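Local coordinates for putative oxidoreductase FAD-binding subunit (Sulfolobus tokodaii, PDB 4ZOH), which binds FAD as the flavoprotein subunit of a putative molybdopterin-dependent oxidoreductase and probably passes electrons through that flavin, at residues 2-7 with 41-46; 28-33 with 48-53; 175-180 with 269-274; 189-194 with 205-210. All blocks are in the same frame, centred on the assembly; numbering follows the deposited sequence.

Interaction 1. Residues 2-7 with 41-46. With ACY (acetic acid), chain L.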
# COMPACT_ATOMS: atom_id res chain seq x y z
N TYR B 2 5.26 20.68 13.68
CA TYR B 2 6.21 20.74 12.56
C TYR B 2 6.93 22.05 12.76
O TYR B 2 6.27 23.07 12.78
CB TYR B 2 5.46 20.73 11.22
CG TYR B 2 4.56 19.52 11.17
CD1 TYR B 2 5.08 18.23 10.94
CD2 TYR B 2 3.18 19.65 11.42
CE1 TYR B 2 4.26 17.11 10.96
CE2 TYR B 2 2.35 18.52 11.43
CZ TYR B 2 2.91 17.24 11.20
OH TYR B 2 2.10 16.13 11.21
N PRO B 3 8.26 22.03 12.98
CA PRO B 3 9.01 23.30 13.06
C PRO B 3 8.79 24.16 11.79
O PRO B 3 8.32 23.62 10.75
CB PRO B 3 10.48 22.87 13.11
CG PRO B 3 10.43 21.48 13.62
CD PRO B 3 9.19 20.89 13.00
N PRO B 4 9.11 25.47 11.88
CA PRO B 4 9.20 26.29 10.69
C PRO B 4 10.55 26.00 10.02
O PRO B 4 11.44 25.35 10.63
CB PRO B 4 9.14 27.76 11.24
CG PRO B 4 9.60 27.66 12.65
CD PRO B 4 9.44 26.22 13.12
N LYS B 5 10.72 26.47 8.78
CA LYS B 5 12.01 26.27 8.05
C LYS B 5 13.05 27.11 8.72
O LYS B 5 12.76 28.24 9.08
CB LYS B 5 11.92 26.73 6.59
CG LYS B 5 10.82 26.04 5.82
CD LYS B 5 11.04 26.12 4.31
CE LYS B 5 9.81 25.51 3.67
NZ LYS B 5 9.89 25.61 2.21
N PHE B 6 14.27 26.59 8.80
CA PHE B 6 15.35 27.33 9.32
C PHE B 6 16.62 26.73 8.73
O PHE B 6 16.61 25.57 8.27
CB PHE B 6 15.34 27.31 10.87
CG PHE B 6 15.29 25.91 11.48
CD1 PHE B 6 16.41 25.07 11.44
CD2 PHE B 6 14.10 25.43 12.08
CE1 PHE B 6 16.35 23.79 12.00
CE2 PHE B 6 14.04 24.16 12.66
CZ PHE B 6 15.16 23.35 12.64
N GLY B 7 17.69 27.52 8.68
CA GLY B 7 18.98 27.03 8.28
C GLY B 7 19.64 26.36 9.46
O GLY B 7 19.18 26.48 10.59
N LYS B 41 8.66 23.21 17.32
CA LYS B 41 7.45 22.46 16.94
C LYS B 41 6.11 23.21 17.15
O LYS B 41 5.10 22.92 16.43
CB LYS B 41 7.46 21.13 17.66
CG LYS B 41 8.68 20.27 17.30
CD LYS B 41 8.18 18.87 17.37
CE LYS B 41 8.40 18.28 18.70
NZ LYS B 41 7.51 17.09 18.74
N LEU B 42 6.06 24.14 18.11
CA LEU B 42 4.82 24.90 18.33
C LEU B 42 4.88 26.25 17.64
O LEU B 42 3.93 27.08 17.76
CB LEU B 42 4.57 25.15 19.84
CG LEU B 42 4.19 23.89 20.64
CD1 LEU B 42 4.42 24.20 22.10
CD2 LEU B 42 2.79 23.30 20.36
N ARG B 43 6.04 26.48 17.02
CA ARG B 43 6.33 27.69 16.26
C ARG B 43 6.28 28.96 17.13
O ARG B 43 5.87 30.03 16.69
CB ARG B 43 5.45 27.78 14.99
CG ARG B 43 5.77 26.65 14.00
CD ARG B 43 5.14 26.85 12.64
NE ARG B 43 5.27 25.58 11.91
CZ ARG B 43 5.18 25.45 10.59
NH1 ARG B 43 4.94 26.51 9.81
NH2 ARG B 43 5.31 24.25 10.05
N LEU B 44 6.70 28.80 18.37
CA LEU B 44 6.81 29.92 19.31
C LEU B 44 8.14 30.65 19.13
O LEU B 44 8.36 31.67 19.71
CB LEU B 44 6.67 29.39 20.75
CG LEU B 44 5.34 28.71 21.08
CD1 LEU B 44 5.43 27.98 22.38
CD2 LEU B 44 4.18 29.69 21.13
N ILE B 45 9.04 30.10 18.32
CA ILE B 45 10.30 30.75 17.94
C ILE B 45 10.53 30.47 16.47
O ILE B 45 10.09 29.42 15.95
CB ILE B 45 11.46 30.29 18.88
CG1 ILE B 45 12.61 31.28 18.91
CG2 ILE B 45 11.96 28.86 18.64
CD1 ILE B 45 13.35 31.19 20.24
N ARG B 46 11.23 31.38 15.79
CA ARG B 46 11.46 31.29 14.34
C ARG B 46 12.84 31.81 14.04
O ARG B 46 12.96 32.86 13.45
CB ARG B 46 10.46 32.15 13.59
CG ARG B 46 9.05 31.63 13.64
CD ARG B 46 8.11 32.55 12.90
NE ARG B 46 6.74 32.06 12.98
CZ ARG B 46 6.22 31.16 12.15
NH1 ARG B 46 6.95 30.60 11.18
NH2 ARG B 46 4.97 30.79 12.31
C ACY L . 1.96 22.94 13.53
O ACY L . 2.62 23.80 12.94
OXT ACY L . 2.43 21.80 13.53
CH3 ACY L . 0.65 23.24 14.25
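Arg43 reaches back over the N-terminal loop of residues 2-7 and clasps the carbonyl oxygen of Tyr2, a worked example of one arginine edge gripping a single backbone acceptor. From CB, the Arg43 chain puts CG anti to the carbonyl carbon (chi1 -65°) and then runs extended to NE, which carries the cation alongside Pro4. On the way CG rests 3.8 Å from Pro4 CD, the two side chains sliding past each other in opposite directions. NE then donates to Tyr2 O at 2.8 Å with an N-H...O angle of 154°, and NH2 gives the same oxygen a longer bond of 3.1 Å from above the carbonyl plane. Tyr2 O lies at the edge of the guanidinium, while Pro4 CA sits over one of its faces. At the tip, NH1 pairs with acidic side chains of another protein chain. Arg43 has positive phi in the Schellman motif that closes helix 36-41, before the chain goes on to strand 49-52. With an alanine here, Tyr2 O would probably lose both donors and those acidic groups their mate. Farther along, Arg46 NH1 comes within 3.6 Å of Pro4 CB, whereas its NH2 forms a salt bridge to an acidic side chain of another protein chain. A bound acetate, probably from the crystallisation liquor, accepts from Tyr2 N through OXT at 3.0 Å.

Interaction 2. Residues 28-33 with 48-53. With FAD (flavin-adenine dinucleotide), chain H.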
# COMPACT_ATOMS: atom_id res chain seq x y z
N ARG B 28 19.91 30.34 16.96
CA ARG B 28 19.87 29.74 18.32
C ARG B 28 20.79 28.52 18.34
O ARG B 28 20.77 27.72 17.40
CB ARG B 28 18.41 29.33 18.68
CG ARG B 28 17.49 30.48 19.09
CD ARG B 28 17.84 30.92 20.50
NE ARG B 28 17.86 32.36 20.65
CZ ARG B 28 16.94 33.07 21.32
NH1 ARG B 28 15.91 32.46 21.91
NH2 ARG B 28 17.04 34.40 21.42
N PRO B 29 21.62 28.37 19.39
CA PRO B 29 22.36 27.12 19.45
C PRO B 29 21.51 25.94 19.96
O PRO B 29 20.53 26.15 20.72
CB PRO B 29 23.47 27.43 20.44
CG PRO B 29 22.87 28.44 21.34
CD PRO B 29 22.04 29.30 20.46
N LEU B 30 21.91 24.72 19.59
CA LEU B 30 21.16 23.48 19.93
C LEU B 30 22.03 22.65 20.81
O LEU B 30 23.08 22.22 20.37
CB LEU B 30 20.80 22.66 18.67
CG LEU B 30 20.29 21.19 18.80
CD1 LEU B 30 18.96 21.13 19.57
CD2 LEU B 30 20.15 20.51 17.42
N ALA B 31 21.57 22.36 22.02
CA ALA B 31 22.21 21.40 22.90
C ALA B 31 21.41 20.08 22.92
O ALA B 31 21.41 19.34 21.92
CB ALA B 31 22.38 21.97 24.30
N GLY B 32 20.71 19.81 24.02
CA GLY B 32 19.94 18.55 24.16
C GLY B 32 18.62 18.70 23.39
O GLY B 32 17.93 17.71 23.16
N GLY B 33 18.29 19.95 23.02
CA GLY B 33 17.11 20.29 22.23
C GLY B 33 15.77 20.08 22.90
O GLY B 33 14.74 20.22 22.24
N SER B 48 16.61 32.06 12.25
CA SER B 48 17.09 31.98 10.89
C SER B 48 17.93 30.74 10.78
O SER B 48 17.93 30.06 9.76
CB SER B 48 17.94 33.21 10.56
OG SER B 48 18.86 33.46 11.62
N TYR B 49 18.69 30.47 11.86
CA TYR B 49 19.58 29.34 11.89
C TYR B 49 19.55 28.64 13.25
O TYR B 49 19.41 29.27 14.28
CB TYR B 49 21.02 29.77 11.58
CG TYR B 49 21.26 30.19 10.14
CD1 TYR B 49 21.72 29.26 9.19
CD2 TYR B 49 21.04 31.51 9.72
CE1 TYR B 49 21.93 29.64 7.87
CE2 TYR B 49 21.27 31.90 8.40
CZ TYR B 49 21.71 30.96 7.48
OH TYR B 49 21.93 31.33 6.16
N ILE B 50 19.69 27.34 13.24
CA ILE B 50 20.00 26.65 14.45
C ILE B 50 21.48 26.26 14.32
O ILE B 50 21.89 25.68 13.31
CB ILE B 50 19.09 25.40 14.60
CG1 ILE B 50 17.62 25.79 14.87
CG2 ILE B 50 19.64 24.42 15.63
CD1 ILE B 50 17.38 26.72 16.04
N VAL B 51 22.27 26.56 15.35
CA VAL B 51 23.70 26.23 15.35
C VAL B 51 23.93 25.03 16.28
O VAL B 51 23.61 25.09 17.48
CB VAL B 51 24.51 27.47 15.84
CG1 VAL B 51 26.01 27.21 15.87
CG2 VAL B 51 24.10 28.71 15.07
N GLU B 52 24.53 23.97 15.74
CA GLU B 52 24.67 22.74 16.52
C GLU B 52 25.94 22.75 17.38
O GLU B 52 27.02 22.74 16.86
CB GLU B 52 24.56 21.46 15.62
CG GLU B 52 24.79 20.16 16.36
CD GLU B 52 24.78 18.92 15.50
OE1 GLU B 52 23.91 18.73 14.60
OE2 GLU B 52 25.65 18.10 15.73
N ILE B 53 25.79 22.74 18.70
CA ILE B 53 26.97 22.79 19.58
C ILE B 53 27.24 21.45 20.21
O ILE B 53 28.27 21.27 20.82
CB ILE B 53 26.89 23.93 20.62
CG1 ILE B 53 25.72 23.72 21.60
CG2 ILE B 53 26.77 25.29 19.90
CD1 ILE B 53 25.86 24.56 22.87
PA FAD H . 18.05 23.13 24.35
O1A FAD H . 16.60 22.83 24.18
O2A FAD H . 19.06 22.66 23.39
O5B FAD H . 18.26 24.68 24.44
C5B FAD H . 17.38 25.48 25.29
C4B FAD H . 17.81 27.04 25.17
O4B FAD H . 19.23 27.27 25.53
C3B FAD H . 17.74 27.44 23.70
O3B FAD H . 17.25 28.76 23.61
C2B FAD H . 19.18 27.30 23.16
O2B FAD H . 19.48 28.13 22.04
C1B FAD H . 19.99 27.76 24.32
N9A FAD H . 21.21 27.07 24.72
C8A FAD H . 21.43 25.77 24.85
N7A FAD H . 22.68 25.57 25.33
C5A FAD H . 23.24 26.79 25.50
C6A FAD H . 24.49 27.24 25.97
N6A FAD H . 25.37 26.32 26.37
N1A FAD H . 24.76 28.56 26.00
C2A FAD H . 23.84 29.49 25.66
N3A FAD H . 22.65 29.09 25.20
C4A FAD H . 22.32 27.75 25.11
N1 FAD H . 13.09 20.62 32.93
C2 FAD H . 13.03 20.71 34.32
O2 FAD H . 13.76 21.49 34.89
N3 FAD H . 12.17 19.93 35.04
C4 FAD H . 11.34 19.07 34.41
O4 FAD H . 10.62 18.35 35.12
C4X FAD H . 11.36 18.99 33.00
N5 FAD H . 10.51 18.11 32.37
C5X FAD H . 10.53 18.06 30.94
C6 FAD H . 9.63 17.21 30.31
C7 FAD H . 9.64 17.10 28.91
C7M FAD H . 8.61 16.13 28.28
C8 FAD H . 10.53 17.88 28.15
C8M FAD H . 10.57 17.85 26.60
C9 FAD H . 11.41 18.78 28.79
C9A FAD H . 11.42 18.85 30.18
N10 FAD H . 12.28 19.73 30.87
C10 FAD H . 12.23 19.77 32.27
C1' FAD H . 13.22 20.60 30.17
C2' FAD H . 14.57 19.88 29.92
O2' FAD H . 15.26 19.80 31.18
C3' FAD H . 15.43 20.58 28.83
O3' FAD H . 16.44 19.63 28.48
C4' FAD H . 16.09 21.86 29.30
O4' FAD H . 15.08 22.72 29.84
C5' FAD H . 16.84 22.59 28.16
O5' FAD H . 18.12 21.93 28.05
P FAD H . 18.61 21.38 26.66
O1P FAD H . 20.05 21.01 26.79
O2P FAD H . 17.68 20.34 26.16
O3P FAD H . 18.50 22.73 25.84
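Leu30 and Ile50 meet on one face of a parallel strand pair, Leu30 CB lying 3.7 Å from Ile50 CG2, and here the contact is packed closely. Leu36 of helix 36-41 and Tyr8 of strand 7-10 touch both side chains, as expected of a beta-alpha-beta unit whose helix crosses between strands 28-30 and 49-52. On the other face Pro29 CB approaches Ile53 CG2 at 4.0 Å, with Leu21 of helix 14-23 packed on Pro29 and Val51. The strands are knitted together by their backbones: Arg28 brackets the bridge to Ile50, its N donating to Tyr49 O and its O receiving Val51 N at 2.8 Å. Leu30 repeats the pattern with Val51 O and, through a longer bond of 3.2 Å, with Ile53 N. The Tyr49 ring packs on Phe20, and its OH bonds a polar side chain of another protein chain. The Arg28 end is looser: its chain, bent at chi2 and chi3, takes CD past the FAD ribose, 3.6 Å from O2B, to a partly exposed guanidinium. The strand itself meets FAD at Pro29 O, which accepts the ribose hydroxyl O2B at 2.6 Å; in the loop after Leu30, Ala31 N and Gly33 N both donate to O2A and Gly32 N reaches O1P at 3.1 Å. Three backbone N-H groups thus face the diphosphate and are likely to offset part of its negative charge.

Interaction 3. Residues 175-180 with 269-274. With FAD (flavin-adenine dinucleotide), chain H.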
# COMPACT_ATOMS: atom_id res chain seq x y z
N SER B 175 18.43 17.63 50.47
CA SER B 175 17.17 17.06 49.99
C SER B 175 16.62 17.96 48.88
O SER B 175 16.68 19.18 48.99
CB SER B 175 16.14 16.95 51.12
OG SER B 175 15.00 16.24 50.67
N TYR B 176 16.13 17.36 47.78
CA TYR B 176 15.32 18.13 46.81
C TYR B 176 13.94 17.58 46.94
O TYR B 176 13.76 16.37 46.87
CB TYR B 176 15.85 18.00 45.37
CG TYR B 176 15.05 18.86 44.41
CD1 TYR B 176 14.94 20.23 44.62
CD2 TYR B 176 14.38 18.30 43.30
CE1 TYR B 176 14.18 21.02 43.80
CE2 TYR B 176 13.62 19.11 42.44
CZ TYR B 176 13.54 20.47 42.71
OH TYR B 176 12.79 21.32 41.92
N GLN B 177 12.98 18.46 47.23
CA GLN B 177 11.54 18.07 47.31
C GLN B 177 10.83 18.65 46.08
O GLN B 177 10.93 19.84 45.81
CB GLN B 177 10.88 18.64 48.59
CG GLN B 177 11.49 18.09 49.90
CD GLN B 177 11.18 16.61 50.11
OE1 GLN B 177 10.09 16.14 49.78
NE2 GLN B 177 12.13 15.87 50.67
N LYS B 178 10.16 17.80 45.33
CA LYS B 178 9.52 18.24 44.13
C LYS B 178 8.07 17.86 44.24
O LYS B 178 7.75 16.70 44.30
CB LYS B 178 10.15 17.57 42.91
CG LYS B 178 9.68 18.17 41.60
CD LYS B 178 10.32 17.52 40.39
CE LYS B 178 9.71 18.12 39.12
NZ LYS B 178 10.50 17.87 37.91
N LEU B 179 7.20 18.85 44.22
CA LEU B 179 5.77 18.55 44.19
C LEU B 179 5.32 18.48 42.73
O LEU B 179 5.61 19.42 41.91
CB LEU B 179 4.95 19.59 44.98
CG LEU B 179 3.41 19.51 44.94
CD1 LEU B 179 2.84 18.22 45.48
CD2 LEU B 179 2.84 20.70 45.71
N GLU B 180 4.59 17.40 42.41
CA GLU B 180 4.15 17.11 41.04
C GLU B 180 2.86 16.28 41.02
O GLU B 180 2.65 15.36 41.81
CB GLU B 180 5.23 16.37 40.22
CG GLU B 180 5.68 15.06 40.85
CD GLU B 180 6.94 14.49 40.23
OE1 GLU B 180 7.79 15.21 39.71
OE2 GLU B 180 7.08 13.27 40.28
N LYS B 269 9.44 21.76 55.21
CA LYS B 269 9.49 20.82 56.34
C LYS B 269 9.99 19.45 55.91
O LYS B 269 10.82 18.84 56.63
CB LYS B 269 8.13 20.74 57.07
CG LYS B 269 8.17 19.98 58.37
CD LYS B 269 6.80 20.00 59.06
CE LYS B 269 6.76 18.96 60.17
NZ LYS B 269 5.63 19.15 61.11
N ARG B 270 9.46 18.93 54.77
CA ARG B 270 9.87 17.58 54.25
C ARG B 270 11.41 17.61 53.98
O ARG B 270 12.11 16.71 54.36
CB ARG B 270 9.13 17.24 52.97
CG ARG B 270 7.70 16.78 53.17
CD ARG B 270 6.95 16.78 51.84
NE ARG B 270 5.74 15.99 52.02
CZ ARG B 270 5.01 15.40 51.07
NH1 ARG B 270 5.35 15.47 49.78
NH2 ARG B 270 3.94 14.70 51.44
N ALA B 271 11.90 18.73 53.45
CA ALA B 271 13.33 18.90 53.09
C ALA B 271 14.26 18.85 54.32
O ALA B 271 15.21 18.03 54.35
CB ALA B 271 13.51 20.17 52.30
N ILE B 272 13.95 19.67 55.34
CA ILE B 272 14.73 19.68 56.60
C ILE B 272 14.75 18.25 57.17
O ILE B 272 15.82 17.67 57.38
CB ILE B 272 14.13 20.71 57.59
CG1 ILE B 272 14.00 22.06 56.95
CG2 ILE B 272 14.98 20.90 58.83
CD1 ILE B 272 13.08 22.97 57.72
N ILE B 273 13.57 17.66 57.32
CA ILE B 273 13.47 16.33 57.95
C ILE B 273 14.14 15.21 57.15
O ILE B 273 14.74 14.29 57.74
CB ILE B 273 12.02 15.95 58.32
CG1 ILE B 273 11.49 16.81 59.51
CG2 ILE B 273 11.85 14.45 58.61
CD1 ILE B 273 9.98 16.64 59.77
N THR B 274 14.01 15.28 55.83
CA THR B 274 14.68 14.31 54.98
C THR B 274 16.20 14.48 55.07
O THR B 274 16.88 13.52 55.35
CB THR B 274 14.18 14.41 53.53
OG1 THR B 274 12.81 14.03 53.52
CG2 THR B 274 15.01 13.46 52.57
PA FAD H . 18.05 23.13 24.35
O1A FAD H . 16.60 22.83 24.18
O2A FAD H . 19.06 22.66 23.39
O5B FAD H . 18.26 24.68 24.44
C5B FAD H . 17.38 25.48 25.29
C4B FAD H . 17.81 27.04 25.17
O4B FAD H . 19.23 27.27 25.53
C3B FAD H . 17.74 27.44 23.70
O3B FAD H . 17.25 28.76 23.61
C2B FAD H . 19.18 27.30 23.16
O2B FAD H . 19.48 28.13 22.04
C1B FAD H . 19.99 27.76 24.32
N9A FAD H . 21.21 27.07 24.72
C8A FAD H . 21.43 25.77 24.85
N7A FAD H . 22.68 25.57 25.33
C5A FAD H . 23.24 26.79 25.50
C6A FAD H . 24.49 27.24 25.97
N6A FAD H . 25.37 26.32 26.37
N1A FAD H . 24.76 28.56 26.00
C2A FAD H . 23.84 29.49 25.66
N3A FAD H . 22.65 29.09 25.20
C4A FAD H . 22.32 27.75 25.11
N1 FAD H . 13.09 20.62 32.93
C2 FAD H . 13.03 20.71 34.32
O2 FAD H . 13.76 21.49 34.89
N3 FAD H . 12.17 19.93 35.04
C4 FAD H . 11.34 19.07 34.41
O4 FAD H . 10.62 18.35 35.12
C4X FAD H . 11.36 18.99 33.00
N5 FAD H . 10.51 18.11 32.37
C5X FAD H . 10.53 18.06 30.94
C6 FAD H . 9.63 17.21 30.31
C7 FAD H . 9.64 17.10 28.91
C7M FAD H . 8.61 16.13 28.28
C8 FAD H . 10.53 17.88 28.15
C8M FAD H . 10.57 17.85 26.60
C9 FAD H . 11.41 18.78 28.79
C9A FAD H . 11.42 18.85 30.18
N10 FAD H . 12.28 19.73 30.87
C10 FAD H . 12.23 19.77 32.27
C1' FAD H . 13.22 20.60 30.17
C2' FAD H . 14.57 19.88 29.92
O2' FAD H . 15.26 19.80 31.18
C3' FAD H . 15.43 20.58 28.83
O3' FAD H . 16.44 19.63 28.48
C4' FAD H . 16.09 21.86 29.30
O4' FAD H . 15.08 22.72 29.84
C5' FAD H . 16.84 22.59 28.16
O5' FAD H . 18.12 21.93 28.05
P FAD H . 18.61 21.38 26.66
O1P FAD H . 20.05 21.01 26.79
O2P FAD H . 17.68 20.34 26.16
O3P FAD H . 18.50 22.73 25.84
O HOH W 1 7.67 16.85 48.28
O HOH W 2 11.05 12.94 51.44
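Ser175 opens the walk, its CB 3.5 Å from Ala271 O on helix 257-276. With OG anti to the backbone N (chi1 -172°), the hydroxyl lies against Thr274, 3.4 Å from its CG2, and accepts an N-H from Gln177 NE2 at 2.9 Å. Tyr176 turns to the other side of the sheet, where its OH binds Asp118. Gln177 returns to the helix and carries most of the contact. Its CG packs 3.8 Å from Ala271 CB; the bend at chi2 (-69°) then lays the amide over Arg270 CB, crossing the arginine chain at about a right angle. Two waters complete the link: one donates to OE1 and accepts from Arg270 NH1, lying at the edge of the guanidinium, while the other accepts from NE2 and donates to Thr274 OG1. The threonine hydroxyl bonds back to Arg270 O at 2.9 Å, one helical turn earlier. A leucine in place of Gln177 would probably leave both waters without a partner on the strand and deprive Ser175 OG of its amide donor. Lys178 takes no part in the helix contact; its extended chain brings NZ to within 2.8 Å of FAD O4, and NZ is also held by a salt bridge to Asp118 and by the carbonyls of Asn94 and Asp185. A strand with one side against a helix and the other toward the flavin is the layered alpha/beta packing of the CO dehydrogenase flavoprotein C-terminal domain.

Interaction 4. Residues 189-194 with 205-210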
# COMPACT_ATOMS: atom_id res chain seq x y z
N VAL B 189 5.76 22.90 42.94
CA VAL B 189 6.64 23.59 43.88
C VAL B 189 7.95 22.77 43.99
O VAL B 189 7.90 21.55 44.07
CB VAL B 189 5.98 23.73 45.28
CG1 VAL B 189 6.98 24.38 46.21
CG2 VAL B 189 4.66 24.55 45.22
N GLY B 190 9.09 23.42 43.96
CA GLY B 190 10.34 22.72 44.27
C GLY B 190 11.14 23.38 45.39
O GLY B 190 11.35 24.59 45.37
N VAL B 191 11.60 22.56 46.35
CA VAL B 191 12.44 23.07 47.46
C VAL B 191 13.74 22.25 47.56
O VAL B 191 13.70 21.00 47.73
CB VAL B 191 11.72 23.10 48.84
CG1 VAL B 191 12.62 23.80 49.90
CG2 VAL B 191 10.36 23.79 48.77
N ALA B 192 14.85 22.96 47.37
CA ALA B 192 16.19 22.39 47.47
C ALA B 192 16.91 22.82 48.75
O ALA B 192 17.11 24.03 48.96
CB ALA B 192 17.06 22.76 46.27
N LEU B 193 17.33 21.85 49.53
CA LEU B 193 17.96 22.16 50.81
C LEU B 193 19.40 21.62 50.88
O LEU B 193 19.65 20.46 50.49
CB LEU B 193 17.14 21.57 51.97
CG LEU B 193 17.53 22.09 53.39
CD1 LEU B 193 16.29 22.30 54.25
CD2 LEU B 193 18.43 21.05 54.06
N LEU B 194 20.29 22.46 51.39
CA LEU B 194 21.61 22.04 51.88
C LEU B 194 21.85 22.55 53.31
O LEU B 194 21.60 23.73 53.62
CB LEU B 194 22.70 22.60 51.01
CG LEU B 194 23.15 21.76 49.82
CD1 LEU B 194 23.80 22.72 48.86
CD2 LEU B 194 24.12 20.68 50.27
N VAL B 205 23.07 26.65 56.40
CA VAL B 205 21.83 26.16 55.80
C VAL B 205 21.51 26.96 54.53
O VAL B 205 21.74 28.15 54.49
CB VAL B 205 20.66 26.10 56.79
CG1 VAL B 205 20.36 27.49 57.34
CG2 VAL B 205 19.43 25.43 56.15
N ARG B 206 21.09 26.27 53.46
CA ARG B 206 20.70 26.96 52.22
C ARG B 206 19.42 26.37 51.68
O ARG B 206 19.28 25.15 51.58
CB ARG B 206 21.82 26.88 51.19
CG ARG B 206 23.13 27.50 51.64
CD ARG B 206 24.23 26.47 51.45
NE ARG B 206 25.56 27.02 51.55
CZ ARG B 206 26.22 27.70 50.62
NH1 ARG B 206 25.69 27.96 49.42
NH2 ARG B 206 27.45 28.13 50.88
N ILE B 207 18.48 27.24 51.38
CA ILE B 207 17.16 26.82 50.91
C ILE B 207 16.76 27.51 49.60
O ILE B 207 16.69 28.77 49.54
CB ILE B 207 16.11 27.00 51.99
CG1 ILE B 207 16.55 26.26 53.26
CG2 ILE B 207 14.79 26.45 51.48
CD1 ILE B 207 15.61 26.34 54.44
N GLY B 208 16.59 26.72 48.53
CA GLY B 208 16.20 27.33 47.23
C GLY B 208 14.77 26.99 46.84
O GLY B 208 14.31 25.86 47.03
N LEU B 209 14.06 27.97 46.30
CA LEU B 209 12.70 27.77 45.89
C LEU B 209 12.58 28.00 44.38
O LEU B 209 12.98 29.04 43.84
CB LEU B 209 11.74 28.71 46.63
CG LEU B 209 11.62 28.78 48.17
CD1 LEU B 209 10.49 29.76 48.51
CD2 LEU B 209 11.45 27.42 48.85
N THR B 210 11.99 27.02 43.74
CA THR B 210 11.62 27.13 42.36
C THR B 210 10.11 26.94 42.17
O THR B 210 9.40 26.39 43.04
CB THR B 210 12.48 26.18 41.48
OG1 THR B 210 12.29 26.53 40.09
CG2 THR B 210 12.12 24.72 41.75
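Val191 sits at the apolar centre, its two methyls divided between neighbours on the opposite strand. CG1, anti to the backbone N (chi1 -173°), meets Ile207 CG2 at 3.8 Å, while CG2 lies the same distance from Leu209 CD2, the valine and leucine side by side and pointing the same way. Leu193 extends this row, its CD1 4.1 Å from Ile207 CG1. Helix 257-276 packs on Val191 and Leu193 through Leu267 and Ile272, and helix 220-226 reaches Ile207. The two strands form a beta hairpin, 189-198 with 201-210, in the middle of an antiparallel four-stranded sheet of the C-terminal domain. Its hydrogen-bonded pairs are Gly190 with Thr210, Ala192 with Gly208 and Leu194 with Arg206, each joined by two backbone bonds. Both bonds of the middle pair lie in the carbonyl plane, Gly208 N reaching Ala192 O at 2.8 Å. On the face opposite Val191, Leu193, Ile207 and Leu209, glycine lets Thr210 close in: its CG2 is 3.7 Å from Gly190 CA, where a CB on Gly190 would clash. The Thr210 hydroxyl is directed to Ala117 O. At the polar edge Leu194 O receives Arg206 N at 2.6 Å, and the Arg206 chain, bent at chi2, brings CD 4.2 Å from Leu194 CB. Its guanidinium continues outward, where NH1 bonds to Ala125 O and forms a salt bridge with Asp127, and NE pairs with Asp204.

How the interactions relate
The four contacts fall into two groups on opposite sides of the chain's centre. Interactions 1 and 2, with centres 12 Å apart, alternate along the chain and meet where Gly7 bonds through its backbone to Ser48 and Ile50, so the N-terminal segment enters the small parallel sheet beside strand 49-52. Interactions 3 and 4 lie 8 Å apart between centres; the hairpin is nested within the loop closed by interaction 3, and strand 173-179 adjoins 189-198 in the same antiparallel sheet. Between interactions 2 and 3 the centres are 35 Å apart, yet both touch FAD, one at its ribose and diphosphate, the other at its flavin: the extended cofactor spans the two family regions.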